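PDB 3BTV: Galactose/lactose metabolism regulatory protein GAL80 from Saccharomyces cerevisiae, which represses the galactose and lactose metabolic genes by binding the activator GAL4 and blocking its transcriptional activation when no inducing sugar is present. Local coordinates for residues T76-L81 with S87-M92; V105-L110 with Y139-E144; L162-L167 with R304-E309; K198-Y201 with G206-L209; I218-Y223 with L295-H300. The protein carries 1 engineered substitution. All blocks are in the same frame, centred on the assembly; numbering follows the deposited sequence.

In the fold
Contacts 1 and 2 lie in the parallel Rossmann sheet domain, contacts 3, 4 and 5 in the C-terminal domain. The first two follow one another in the chain with centres 16 Å apart, and touch where Leu81 meets helix 102-112. Contacts 3 and 5 have centres 9 Å apart and share the mixed sheet, in which strands 295-301 and 305-310 are neighbours; contact 5 is nested within the loop that contact 3 closes. Contact 4, also nested there, leads into helix 209-225, about 9 Å from contact 5 by nearest atoms. Contacts 1 and 3, with centres 42 Å apart, thus belong to different domains, while contact 4 lies where the two approach.

Contact 1 of 5, residues T76-L81 with S87-M92; sequences TAFPTL and SSTIDM
The ring of Phe78 approaches Ser87 and Thr89 with its far end, and both hydroxyl oxygens come to it obliquely. Ser87 supplies most of the contact. Its OG lies 3.3 Å from Phe78 CZ, and its CB is 3.4 Å from Phe78 CE2, so a methylene and a hydroxyl press together on the CE2-CZ corner of the ring. Thr89 is more peripheral, its OG1 standing 4.2 Å from Phe78 CZ. The phenyl reaches this position because its CG is anti to the carbonyl carbon (chi1 -70°), which carries the ring off the strand toward the loop at 87-89. On the other side, Ser87 OG is anti to its own backbone N (chi1 178°). There it shares a hydrogen bond of 2.7 Å with Thr89 OG1, in which either hydroxyl could be the donor. With an alanine in place of Phe78, the whole phenyl would be gone, and the Ser87-Thr89 hydroxyl pair would probably lose its apolar cover and face a gap beside strand 76-78. Strand 50-56 lies next to both segments: its Ala54 touches Phe78 and Ile90, and Thr53 OG1 bonds to Thr89 O. The two segments bracket helix 81-86, with Thr80 at its N-cap and Ser87 just beyond its last turn. Strand 76-78, this helix and strand 92-95 form the beta-alpha-beta crossover that passes from one half to the other of a Rossmann sheet with strand order 3-2-1-4-5-6.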
# COMPACT_ATOMS: atom_id res chain seq x y z
N THR B 76 -46.79 5.87 -18.31
CA THR B 76 -47.40 7.19 -18.42
C THR B 76 -46.47 8.22 -17.79
O THR B 76 -45.88 7.97 -16.74
CB THR B 76 -48.78 7.23 -17.74
OG1 THR B 76 -48.66 6.82 -16.37
CG2 THR B 76 -49.75 6.29 -18.44
N ALA B 77 -46.34 9.37 -18.44
CA ALA B 77 -45.44 10.42 -17.98
C ALA B 77 -46.11 11.37 -16.99
O ALA B 77 -46.92 12.22 -17.36
CB ALA B 77 -44.89 11.21 -19.17
N PHE B 78 -45.75 11.22 -15.71
CA PHE B 78 -46.35 12.04 -14.66
C PHE B 78 -45.79 13.46 -14.66
O PHE B 78 -44.62 13.68 -14.95
CB PHE B 78 -46.17 11.39 -13.29
CG PHE B 78 -47.00 10.15 -13.11
CD1 PHE B 78 -46.72 8.99 -13.83
CD2 PHE B 78 -48.08 10.13 -12.23
CE1 PHE B 78 -47.48 7.85 -13.67
CE2 PHE B 78 -48.85 8.99 -12.07
CZ PHE B 78 -48.55 7.85 -12.79
N PRO B 79 -46.66 14.44 -14.33
CA PRO B 79 -46.35 15.87 -14.40
C PRO B 79 -45.55 16.34 -13.20
O PRO B 79 -44.62 17.14 -13.35
CB PRO B 79 -47.75 16.53 -14.35
CG PRO B 79 -48.75 15.40 -14.38
CD PRO B 79 -48.03 14.20 -13.87
N THR B 80 -45.92 15.85 -12.02
CA THR B 80 -45.28 16.27 -10.78
C THR B 80 -44.67 15.08 -10.07
O THR B 80 -45.04 13.93 -10.32
CB THR B 80 -46.30 16.93 -9.83
OG1 THR B 80 -47.28 15.96 -9.44
CG2 THR B 80 -47.00 18.09 -10.52
N LEU B 81 -43.73 15.35 -9.17
CA LEU B 81 -43.16 14.29 -8.36
C LEU B 81 -44.27 13.71 -7.49
O LEU B 81 -44.31 12.51 -7.22
CB LEU B 81 -42.02 14.83 -7.49
CG LEU B 81 -41.23 13.80 -6.67
CD1 LEU B 81 -40.58 12.77 -7.59
CD2 LEU B 81 -40.17 14.49 -5.80
N SER B 87 -49.04 7.68 -7.35
CA SER B 87 -49.61 6.66 -8.23
C SER B 87 -49.56 5.27 -7.60
O SER B 87 -48.64 4.95 -6.85
CB SER B 87 -48.88 6.65 -9.58
OG SER B 87 -49.40 5.64 -10.43
N SER B 88 -50.56 4.46 -7.90
CA SER B 88 -50.61 3.09 -7.39
C SER B 88 -50.28 2.10 -8.49
O SER B 88 -50.35 0.89 -8.29
CB SER B 88 -51.99 2.80 -6.80
OG SER B 88 -53.01 3.25 -7.67
N THR B 89 -49.91 2.62 -9.66
CA THR B 89 -49.51 1.77 -10.78
C THR B 89 -48.05 1.36 -10.63
O THR B 89 -47.50 0.69 -11.50
CB THR B 89 -49.69 2.48 -12.13
OG1 THR B 89 -48.89 3.67 -12.15
CG2 THR B 89 -51.15 2.86 -12.34
N ILE B 90 -47.43 1.76 -9.52
CA ILE B 90 -46.00 1.56 -9.31
C ILE B 90 -45.68 0.62 -8.15
O ILE B 90 -46.17 0.78 -7.04
CB ILE B 90 -45.28 2.90 -9.02
CG1 ILE B 90 -45.58 3.92 -10.12
CG2 ILE B 90 -43.78 2.67 -8.88
CD1 ILE B 90 -45.08 5.32 -9.80
N ASP B 91 -44.82 -0.37 -8.42
CA ASP B 91 -44.41 -1.33 -7.40
C ASP B 91 -42.97 -1.08 -6.94
O ASP B 91 -42.65 -1.22 -5.76
CB ASP B 91 -44.52 -2.75 -7.94
CG ASP B 91 -45.90 -3.05 -8.49
OD1 ASP B 91 -46.89 -2.51 -7.94
OD2 ASP B 91 -45.99 -3.84 -9.45
N MET B 92 -42.11 -0.73 -7.89
CA MET B 92 -40.73 -0.42 -7.57
C MET B 92 -40.32 0.93 -8.13
O MET B 92 -40.46 1.18 -9.33
CB MET B 92 -39.79 -1.50 -8.12
CG MET B 92 -38.32 -1.13 -8.01
SD MET B 92 -37.16 -2.40 -8.58
CE MET B 92 -37.34 -3.61 -7.28

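Contact 2 of 5, residues V105-L110 with Y139-E144; sequences VVMPLL and YKAAAE
Two neighbouring helices of the Rossmann fold meet here, Leu110 and Met107 of helix 102-112 packing against Ala141 and Ala142 of helix 132-143. The short helical segments run nearly parallel, at 21°, with axes 10.0 Å apart and alanines on the facing side of the second helix. Leu110 does most of the work through one methyl. Its CD1 lies against the backbone between the two alanines, 3.5 Å from Ala142 N, and also touches Ala141 CB at 3.7 Å; Ala142 CB is a little farther from it, at 4.2 Å. The tip of a leucine branch therefore rests on a peptide group as well as on methyls. Met107 comes in alongside. With its chain bent at chi2 (-50°) and chi3 (-83°), the thioether folds across to Ala141, so that CE is 3.7 Å from Ala141 CB and SD is 4.0 Å from the same atom. Ala141 CB is thus touched by both the methionine methyl and a leucine methyl, and the side chains that meet are all apolar. Pro108 lies between the two contributing residues and kinks the helix, since its N makes no bond to the preceding turn. Around the pair, Leu109 of the first helix faces Ile93 and Ile95 of strand 92-95, Val105 and Leu109 also touch Leu81 of helix 81-86, and the second helix is flanked by helix 405-424, whose Leu405 packs on Ala142.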
# COMPACT_ATOMS: atom_id res chain seq x y z
N VAL B 105 -35.00 14.91 -3.80
CA VAL B 105 -36.03 14.16 -4.51
C VAL B 105 -36.62 13.04 -3.66
O VAL B 105 -37.84 12.91 -3.56
CB VAL B 105 -35.48 13.53 -5.80
CG1 VAL B 105 -36.56 12.68 -6.45
CG2 VAL B 105 -35.01 14.62 -6.76
N VAL B 106 -35.76 12.23 -3.05
CA VAL B 106 -36.22 11.04 -2.34
C VAL B 106 -37.07 11.34 -1.10
O VAL B 106 -38.04 10.64 -0.83
CB VAL B 106 -35.04 10.11 -1.96
CG1 VAL B 106 -35.51 8.95 -1.11
CG2 VAL B 106 -34.36 9.60 -3.23
N MET B 107 -36.71 12.39 -0.36
CA MET B 107 -37.45 12.72 0.86
C MET B 107 -38.93 13.00 0.61
O MET B 107 -39.79 12.34 1.21
CB MET B 107 -36.79 13.86 1.65
CG MET B 107 -35.40 13.52 2.17
SD MET B 107 -35.30 11.95 3.07
CE MET B 107 -35.83 12.44 4.71
N PRO B 108 -39.24 13.96 -0.28
CA PRO B 108 -40.64 14.26 -0.63
C PRO B 108 -41.30 13.06 -1.30
O PRO B 108 -42.46 12.77 -1.05
CB PRO B 108 -40.51 15.41 -1.63
CG PRO B 108 -39.15 16.00 -1.39
CD PRO B 108 -38.30 14.84 -0.98
N LEU B 109 -40.54 12.38 -2.16
CA LEU B 109 -41.05 11.21 -2.86
C LEU B 109 -41.54 10.15 -1.87
O LEU B 109 -42.63 9.61 -2.01
CB LEU B 109 -39.95 10.63 -3.77
CG LEU B 109 -40.32 9.50 -4.73
CD1 LEU B 109 -39.38 9.48 -5.93
CD2 LEU B 109 -40.31 8.14 -4.03
N LEU B 110 -40.71 9.85 -0.87
CA LEU B 110 -41.09 8.87 0.14
C LEU B 110 -42.35 9.31 0.87
O LEU B 110 -43.18 8.48 1.25
CB LEU B 110 -39.96 8.66 1.14
CG LEU B 110 -38.90 7.63 0.75
CD1 LEU B 110 -37.73 7.71 1.70
CD2 LEU B 110 -39.50 6.23 0.73
N TYR B 139 -32.24 6.91 5.03
CA TYR B 139 -32.47 5.57 5.55
C TYR B 139 -33.66 5.59 6.47
O TYR B 139 -34.62 4.83 6.31
CB TYR B 139 -31.25 4.98 6.28
CG TYR B 139 -31.54 3.57 6.73
CD1 TYR B 139 -31.50 2.51 5.83
CD2 TYR B 139 -31.93 3.30 8.04
CE1 TYR B 139 -31.80 1.21 6.23
CE2 TYR B 139 -32.24 2.01 8.45
CZ TYR B 139 -32.18 0.97 7.54
OH TYR B 139 -32.48 -0.31 7.94
N LYS B 140 -33.61 6.49 7.45
CA LYS B 140 -34.70 6.63 8.41
C LYS B 140 -36.05 6.79 7.71
O LYS B 140 -37.00 6.08 8.03
CB LYS B 140 -34.43 7.81 9.35
CG LYS B 140 -35.29 7.82 10.61
CD LYS B 140 -35.25 9.17 11.31
CE LYS B 140 -33.83 9.72 11.40
NZ LYS B 140 -32.91 8.83 12.17
N ALA B 141 -36.14 7.71 6.75
CA ALA B 141 -37.40 7.91 6.03
C ALA B 141 -37.83 6.66 5.25
O ALA B 141 -39.01 6.34 5.18
CB ALA B 141 -37.31 9.12 5.11
N ALA B 142 -36.86 5.96 4.66
CA ALA B 142 -37.18 4.74 3.93
C ALA B 142 -37.67 3.66 4.88
O ALA B 142 -38.68 3.00 4.64
CB ALA B 142 -35.96 4.24 3.15
N ALA B 143 -36.94 3.48 5.98
CA ALA B 143 -37.29 2.47 6.97
C ALA B 143 -38.67 2.74 7.56
O ALA B 143 -39.51 1.84 7.63
CB ALA B 143 -36.23 2.41 8.06
N GLU B 144 -38.93 3.98 7.98
CA GLU B 144 -40.24 4.33 8.51
C GLU B 144 -41.29 4.37 7.40
O GLU B 144 -42.43 4.77 7.63
CB GLU B 144 -40.20 5.65 9.28
CG GLU B 144 -39.77 6.86 8.46
CD GLU B 144 -39.66 8.12 9.30
OE1 GLU B 144 -40.65 8.48 9.97
OE2 GLU B 144 -38.58 8.76 9.29

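Contact 3 of 5, residues L162-L167 with R304-E309; sequences LRAKEL and RDLKLE. Engineered in segment 304-309: Arg304 (natural residue Gly).
Within 162-167, Ala164 makes the contact with strand 305-310, its CB directed at the strand and touching two leucines. Leu306 CD1 is 4.0 Å from Ala164 CB and, at 4.1 Å from Ala164 O, also lies against the helix backbone. Leu308 CD1 reaches the same methyl at 4.2 Å. The two leucines get there by different routes: in Leu306 CG is anti to the backbone N (chi1 -177°), in Leu308 it is anti to the carbonyl carbon (chi1 -69°), yet both bring a CD1 to one alanine. Ile168 and Tyr160 of the same helix flank this point, touching Leu306 and Leu308 respectively. Next, Lys165 turns its side chain away from the strand, and its NZ bonds to Tyr223 O and Phe397 O. A turn after Ala164, Leu167 also points at the strand and touches Leu322 of strand 319-324 and Tyr172. Tyr172 in turn receives the engineered Arg304 of this super-repressor variant, through a cation-pi contact and an NH1 bond to its carbonyl oxygen. Residues 306 and 308 share the helix-facing side of the sheet, whereas Lys307 points to the opposite side, where it forms a salt bridge with Asp298, and Asp305 packs on Thr288 of the second subunit. With only methyl groups and backbone meeting across it, the buried joint is one of van der Waals packing, shape rather than polar bonding probably setting its fit.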
# COMPACT_ATOMS: atom_id res chain seq x y z
N LEU B 162 -18.19 -12.81 -7.19
CA LEU B 162 -18.86 -13.96 -6.60
C LEU B 162 -17.96 -15.21 -6.61
O LEU B 162 -17.92 -15.95 -5.65
CB LEU B 162 -20.19 -14.24 -7.30
CG LEU B 162 -21.22 -13.14 -7.00
CD1 LEU B 162 -22.42 -13.29 -7.91
CD2 LEU B 162 -21.62 -13.21 -5.53
N ARG B 163 -17.24 -15.42 -7.71
CA ARG B 163 -16.29 -16.54 -7.78
C ARG B 163 -15.20 -16.39 -6.71
O ARG B 163 -14.89 -17.33 -5.98
CB ARG B 163 -15.65 -16.65 -9.17
CG ARG B 163 -16.52 -17.35 -10.22
CD ARG B 163 -16.21 -18.85 -10.33
NE ARG B 163 -16.87 -19.48 -11.48
CZ ARG B 163 -16.58 -20.69 -11.96
NH1 ARG B 163 -15.63 -21.42 -11.39
NH2 ARG B 163 -17.24 -21.16 -13.01
N ALA B 164 -14.64 -15.19 -6.58
CA ALA B 164 -13.63 -14.97 -5.54
C ALA B 164 -14.19 -15.24 -4.13
O ALA B 164 -13.55 -15.91 -3.29
CB ALA B 164 -13.07 -13.57 -5.63
N LYS B 165 -15.39 -14.71 -3.88
CA LYS B 165 -16.05 -14.89 -2.59
C LYS B 165 -16.24 -16.38 -2.29
O LYS B 165 -16.03 -16.84 -1.17
CB LYS B 165 -17.42 -14.20 -2.58
CG LYS B 165 -18.15 -14.24 -1.21
CD LYS B 165 -19.42 -13.37 -1.27
CE LYS B 165 -20.32 -13.53 -0.05
NZ LYS B 165 -19.66 -13.22 1.23
N GLU B 166 -16.66 -17.13 -3.32
CA GLU B 166 -16.91 -18.56 -3.17
C GLU B 166 -15.62 -19.27 -2.80
O GLU B 166 -15.59 -20.05 -1.85
CB GLU B 166 -17.50 -19.17 -4.45
CG GLU B 166 -18.94 -18.74 -4.70
CD GLU B 166 -19.47 -19.18 -6.06
OE1 GLU B 166 -18.71 -19.81 -6.83
OE2 GLU B 166 -20.65 -18.89 -6.36
N LEU B 167 -14.54 -18.98 -3.54
CA LEU B 167 -13.25 -19.61 -3.28
C LEU B 167 -12.77 -19.31 -1.86
O LEU B 167 -12.33 -20.20 -1.12
CB LEU B 167 -12.23 -19.17 -4.33
CG LEU B 167 -12.56 -19.78 -5.71
CD1 LEU B 167 -11.82 -19.09 -6.85
CD2 LEU B 167 -12.31 -21.30 -5.73
N ARG B 304 -3.08 -20.25 -0.99
CA ARG B 304 -3.03 -19.76 -2.36
C ARG B 304 -3.17 -18.26 -2.36
O ARG B 304 -3.64 -17.68 -1.38
CB ARG B 304 -4.18 -20.33 -3.20
CG ARG B 304 -4.13 -21.83 -3.47
CD ARG B 304 -5.23 -22.20 -4.49
NE ARG B 304 -5.23 -23.63 -4.79
CZ ARG B 304 -5.69 -24.57 -3.98
NH1 ARG B 304 -6.21 -24.25 -2.80
NH2 ARG B 304 -5.65 -25.85 -4.35
N ASP B 305 -2.74 -17.64 -3.45
CA ASP B 305 -3.00 -16.22 -3.66
C ASP B 305 -4.10 -16.06 -4.69
O ASP B 305 -4.23 -16.87 -5.61
CB ASP B 305 -1.76 -15.49 -4.16
CG ASP B 305 -0.70 -15.33 -3.07
OD1 ASP B 305 -0.99 -15.65 -1.89
OD2 ASP B 305 0.41 -14.88 -3.40
N LEU B 306 -4.87 -14.99 -4.53
CA LEU B 306 -5.96 -14.66 -5.44
C LEU B 306 -5.72 -13.23 -5.89
O LEU B 306 -5.38 -12.38 -5.08
CB LEU B 306 -7.27 -14.76 -4.67
CG LEU B 306 -8.62 -14.54 -5.32
CD1 LEU B 306 -9.67 -15.24 -4.47
CD2 LEU B 306 -8.87 -13.06 -5.37
N LYS B 307 -5.89 -12.96 -7.17
CA LYS B 307 -5.75 -11.62 -7.71
C LYS B 307 -6.90 -11.27 -8.67
O LYS B 307 -7.23 -12.04 -9.60
CB LYS B 307 -4.41 -11.46 -8.42
CG LYS B 307 -4.24 -10.11 -9.11
CD LYS B 307 -3.28 -10.21 -10.31
CE LYS B 307 -1.83 -10.32 -9.86
NZ LYS B 307 -1.43 -9.12 -9.05
N LEU B 308 -7.54 -10.14 -8.43
CA LEU B 308 -8.56 -9.63 -9.35
C LEU B 308 -7.99 -8.39 -10.01
O LEU B 308 -7.42 -7.54 -9.34
CB LEU B 308 -9.83 -9.23 -8.58
CG LEU B 308 -10.65 -10.36 -7.96
CD1 LEU B 308 -11.05 -10.02 -6.53
CD2 LEU B 308 -11.88 -10.66 -8.80
N GLU B 309 -8.12 -8.28 -11.33
CA GLU B 309 -7.63 -7.09 -12.03
C GLU B 309 -8.67 -6.57 -12.98
O GLU B 309 -9.57 -7.30 -13.39
CB GLU B 309 -6.40 -7.37 -12.87
CG GLU B 309 -5.30 -8.17 -12.26
CD GLU B 309 -4.33 -8.62 -13.34
OE1 GLU B 309 -4.80 -9.11 -14.40
OE2 GLU B 309 -3.10 -8.45 -13.15

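Contact 4 of 5, residues K198-Y201 with G206-L209; sequences KYIY and GVDL
The backbones of Ile200 and Val207 come together with CA atoms 6.0 Å apart, and their carbonyl oxygens, Ile200 O and Val207 O, stand 3.6 Å from each other. Residues 198-201 form a 3-10 turn closed by the bond from Tyr201 N to Lys198 O, while 206-209 is the lead-in to helix 209-225 of the C-terminal domain, with Asp208 as its N-cap. Val207 points its side chain back at the turn and meets it with both branches, CG1 at 4.2 Å from Ile200 CG2 and CG2 coming obliquely to within 4.5 Å of Tyr199 CE1. Ile200 itself sits between two tyrosines: its CG1 lies 3.9 Å above a face of the Tyr199 ring, and its CB 3.8 Å above a face of the Tyr201 ring, each offset toward the rim. Gly206 begins the lead-in with a positive phi (76°), a conformation that favours glycine. Tyr199 also touches Gln98 of the Rossmann domain, so the turn lies where the two domains approach. Ile200 O is bonded by Tyr188 OH, which gives that carbonyl a partner of its own. Asp208 reaches Thr211 OG1 through OD2, and its backbone N bonds to Thr212 OG1.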
# COMPACT_ATOMS: atom_id res chain seq x y z
N LYS B 198 -18.88 20.28 -14.26
CA LYS B 198 -18.12 20.92 -13.19
C LYS B 198 -18.39 20.28 -11.83
O LYS B 198 -17.49 20.18 -10.99
CB LYS B 198 -18.44 22.41 -13.11
CG LYS B 198 -18.59 23.12 -14.45
CD LYS B 198 -19.08 24.56 -14.25
CE LYS B 198 -19.42 25.24 -15.57
NZ LYS B 198 -19.97 26.61 -15.37
N TYR B 199 -19.63 19.84 -11.60
CA TYR B 199 -20.04 19.37 -10.28
C TYR B 199 -19.30 18.11 -9.82
O TYR B 199 -19.25 17.82 -8.62
CB TYR B 199 -21.55 19.12 -10.23
CG TYR B 199 -21.98 17.77 -10.76
CD1 TYR B 199 -22.21 16.71 -9.89
CD2 TYR B 199 -22.18 17.56 -12.12
CE1 TYR B 199 -22.61 15.47 -10.36
CE2 TYR B 199 -22.58 16.32 -12.60
CZ TYR B 199 -22.79 15.28 -11.72
OH TYR B 199 -23.20 14.05 -12.18
N ILE B 200 -18.74 17.36 -10.77
CA ILE B 200 -18.00 16.14 -10.46
C ILE B 200 -16.72 16.44 -9.70
O ILE B 200 -16.12 15.55 -9.10
CB ILE B 200 -17.61 15.40 -11.75
CG1 ILE B 200 -18.77 15.38 -12.73
CG2 ILE B 200 -17.14 14.01 -11.44
CD1 ILE B 200 -18.41 14.73 -14.05
N TYR B 201 -16.31 17.71 -9.72
CA TYR B 201 -15.02 18.13 -9.20
C TYR B 201 -15.12 19.06 -8.00
O TYR B 201 -14.12 19.64 -7.57
CB TYR B 201 -14.24 18.83 -10.32
CG TYR B 201 -14.14 17.97 -11.56
CD1 TYR B 201 -15.01 18.13 -12.62
CD2 TYR B 201 -13.18 16.96 -11.64
CE1 TYR B 201 -14.93 17.32 -13.75
CE2 TYR B 201 -13.08 16.15 -12.76
CZ TYR B 201 -13.95 16.33 -13.81
OH TYR B 201 -13.85 15.53 -14.91
N GLY B 206 -21.32 14.47 -3.56
CA GLY B 206 -21.55 13.04 -3.47
C GLY B 206 -20.85 12.18 -4.52
O GLY B 206 -21.14 10.99 -4.65
N VAL B 207 -19.92 12.78 -5.26
CA VAL B 207 -19.16 12.05 -6.27
C VAL B 207 -17.69 12.43 -6.19
O VAL B 207 -17.35 13.59 -6.36
CB VAL B 207 -19.67 12.31 -7.70
CG1 VAL B 207 -18.96 11.38 -8.69
CG2 VAL B 207 -21.17 12.10 -7.77
N ASP B 208 -16.83 11.45 -5.94
CA ASP B 208 -15.41 11.73 -5.77
C ASP B 208 -14.64 10.43 -5.60
O ASP B 208 -15.22 9.35 -5.49
CB ASP B 208 -15.18 12.63 -4.55
CG ASP B 208 -15.51 11.95 -3.24
OD1 ASP B 208 -14.68 11.16 -2.75
OD2 ASP B 208 -16.60 12.20 -2.70
N LEU B 209 -13.32 10.56 -5.58
CA LEU B 209 -12.42 9.41 -5.56
C LEU B 209 -12.69 8.50 -4.37
O LEU B 209 -12.63 7.28 -4.47
CB LEU B 209 -10.96 9.89 -5.49
CG LEU B 209 -9.92 8.77 -5.45
CD1 LEU B 209 -10.03 7.93 -6.72
CD2 LEU B 209 -8.51 9.31 -5.28

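Contact 5 of 5, residues I218-Y223 with L295-H300; sequences IDILQY and LVIDIH
Ile297 of strand 295-301 is gripped by two residues of helix 209-225. Its CD1 meets the CD1 of Ile220 at 4.1 Å, and its CG2 meets the CD1 of Leu221, also at 4.1 Å, the side chains crossing at a slant in both pairs. Leu221 CD1 then bridges to the next inward-facing residue of the strand, lying 4.3 Å from Ile299 CD1. Ile297 can serve both partners because its branches part: CG1 is anti to the carbonyl carbon (chi1 -56°) and carries CD1 toward Ile220, while CG2 faces Leu221. The segment axes stand 11.1 Å apart at 25°, so the helix lies along the strand and the side chains meet in the layer between them. In the helix itself, Ile218 O is held twice: Gln222 N takes it in the usual helical bond, and Gln222 NE2 reaches it from the other face of the carbonyl plane at 3.1 Å, well above that plane, which probably helps hold the amide against the backbone. Beyond this shell, Leu221 also touches Ile181 of strand 176-184, while Ile220 meets Ile161 and Ile299 meets Ile168, both of helix 159-169. Strand 295-301 lies in the mixed sheet between strands 176-184 and 305-310, and helix 209-225 packs between that sheet and helix 405-424, whose Leu411 and Leu414 touch Ile218.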
# COMPACT_ATOMS: atom_id res chain seq x y z
N ILE B 218 -13.91 -0.89 -1.89
CA ILE B 218 -13.72 -1.34 -0.53
C ILE B 218 -14.94 -2.14 -0.09
O ILE B 218 -14.86 -3.05 0.73
CB ILE B 218 -13.45 -0.16 0.42
CG1 ILE B 218 -12.63 -0.63 1.63
CG2 ILE B 218 -14.77 0.49 0.83
CD1 ILE B 218 -11.18 -0.97 1.32
N ASP B 219 -16.08 -1.82 -0.68
CA ASP B 219 -17.27 -2.59 -0.36
C ASP B 219 -17.18 -4.02 -0.90
O ASP B 219 -17.55 -4.95 -0.20
CB ASP B 219 -18.56 -1.96 -0.89
CG ASP B 219 -19.77 -2.84 -0.62
OD1 ASP B 219 -20.14 -3.00 0.56
OD2 ASP B 219 -20.32 -3.41 -1.59
N ILE B 220 -16.71 -4.20 -2.13
CA ILE B 220 -16.57 -5.58 -2.63
C ILE B 220 -15.49 -6.31 -1.85
O ILE B 220 -15.57 -7.52 -1.66
CB ILE B 220 -16.28 -5.69 -4.17
CG1 ILE B 220 -14.94 -5.07 -4.52
CG2 ILE B 220 -17.41 -5.06 -5.00
CD1 ILE B 220 -14.59 -5.24 -5.99
N LEU B 221 -14.48 -5.58 -1.39
CA LEU B 221 -13.44 -6.24 -0.61
C LEU B 221 -14.05 -6.86 0.63
O LEU B 221 -13.81 -8.03 0.94
CB LEU B 221 -12.32 -5.28 -0.19
CG LEU B 221 -11.23 -6.03 0.58
CD1 LEU B 221 -10.48 -7.02 -0.37
CD2 LEU B 221 -10.26 -5.08 1.25
N GLN B 222 -14.86 -6.07 1.34
CA GLN B 222 -15.49 -6.55 2.57
C GLN B 222 -16.48 -7.65 2.27
O GLN B 222 -16.60 -8.60 3.03
CB GLN B 222 -16.21 -5.40 3.26
CG GLN B 222 -15.25 -4.37 3.83
CD GLN B 222 -15.98 -3.12 4.28
OE1 GLN B 222 -16.24 -2.93 5.45
NE2 GLN B 222 -16.32 -2.27 3.33
N TYR B 223 -17.17 -7.52 1.15
CA TYR B 223 -18.12 -8.53 0.73
C TYR B 223 -17.43 -9.87 0.40
O TYR B 223 -17.91 -10.94 0.80
CB TYR B 223 -18.94 -8.03 -0.46
CG TYR B 223 -20.07 -8.96 -0.87
CD1 TYR B 223 -21.13 -9.23 -0.00
CD2 TYR B 223 -20.06 -9.58 -2.11
CE1 TYR B 223 -22.15 -10.07 -0.37
CE2 TYR B 223 -21.09 -10.43 -2.49
CZ TYR B 223 -22.12 -10.68 -1.61
OH TYR B 223 -23.14 -11.53 -1.97
N LEU B 295 -7.17 -1.39 -11.90
CA LEU B 295 -7.51 -1.79 -10.55
C LEU B 295 -6.87 -3.15 -10.32
O LEU B 295 -6.97 -4.04 -11.18
CB LEU B 295 -9.03 -1.89 -10.41
CG LEU B 295 -9.65 -2.41 -9.10
CD1 LEU B 295 -9.52 -3.91 -8.98
CD2 LEU B 295 -8.99 -1.73 -7.91
N VAL B 296 -6.19 -3.31 -9.19
CA VAL B 296 -5.76 -4.65 -8.78
C VAL B 296 -5.99 -4.84 -7.30
O VAL B 296 -5.70 -3.96 -6.50
CB VAL B 296 -4.28 -4.96 -9.11
CG1 VAL B 296 -3.84 -4.23 -10.36
CG2 VAL B 296 -3.38 -4.63 -7.94
N ILE B 297 -6.56 -5.99 -6.98
CA ILE B 297 -6.78 -6.43 -5.61
C ILE B 297 -6.01 -7.74 -5.46
O ILE B 297 -6.29 -8.74 -6.16
CB ILE B 297 -8.27 -6.67 -5.35
CG1 ILE B 297 -9.07 -5.40 -5.66
CG2 ILE B 297 -8.53 -7.16 -3.93
CD1 ILE B 297 -10.57 -5.59 -5.56
N ASP B 298 -4.99 -7.72 -4.62
CA ASP B 298 -4.17 -8.89 -4.33
C ASP B 298 -4.53 -9.41 -2.96
O ASP B 298 -4.36 -8.71 -1.96
CB ASP B 298 -2.69 -8.48 -4.30
CG ASP B 298 -2.11 -8.32 -5.69
OD1 ASP B 298 -1.15 -7.53 -5.84
OD2 ASP B 298 -2.60 -8.99 -6.63
N ILE B 299 -5.03 -10.64 -2.90
CA ILE B 299 -5.35 -11.26 -1.61
C ILE B 299 -4.39 -12.42 -1.36
O ILE B 299 -4.33 -13.36 -2.12
CB ILE B 299 -6.81 -11.73 -1.60
CG1 ILE B 299 -7.71 -10.53 -1.88
CG2 ILE B 299 -7.16 -12.38 -0.27
CD1 ILE B 299 -9.18 -10.82 -1.86
N HIS B 300 -3.57 -12.31 -0.32
CA HIS B 300 -2.56 -13.34 -0.05
C HIS B 300 -3.06 -14.28 1.04
O HIS B 300 -3.30 -13.85 2.19
CB HIS B 300 -1.25 -12.68 0.37
CG HIS B 300 -0.81 -11.59 -0.55
ND1 HIS B 300 -0.25 -11.84 -1.78
CD2 HIS B 300 -0.85 -10.24 -0.42
CE1 HIS B 300 0.04 -10.69 -2.38
NE2 HIS B 300 -0.32 -9.71 -1.57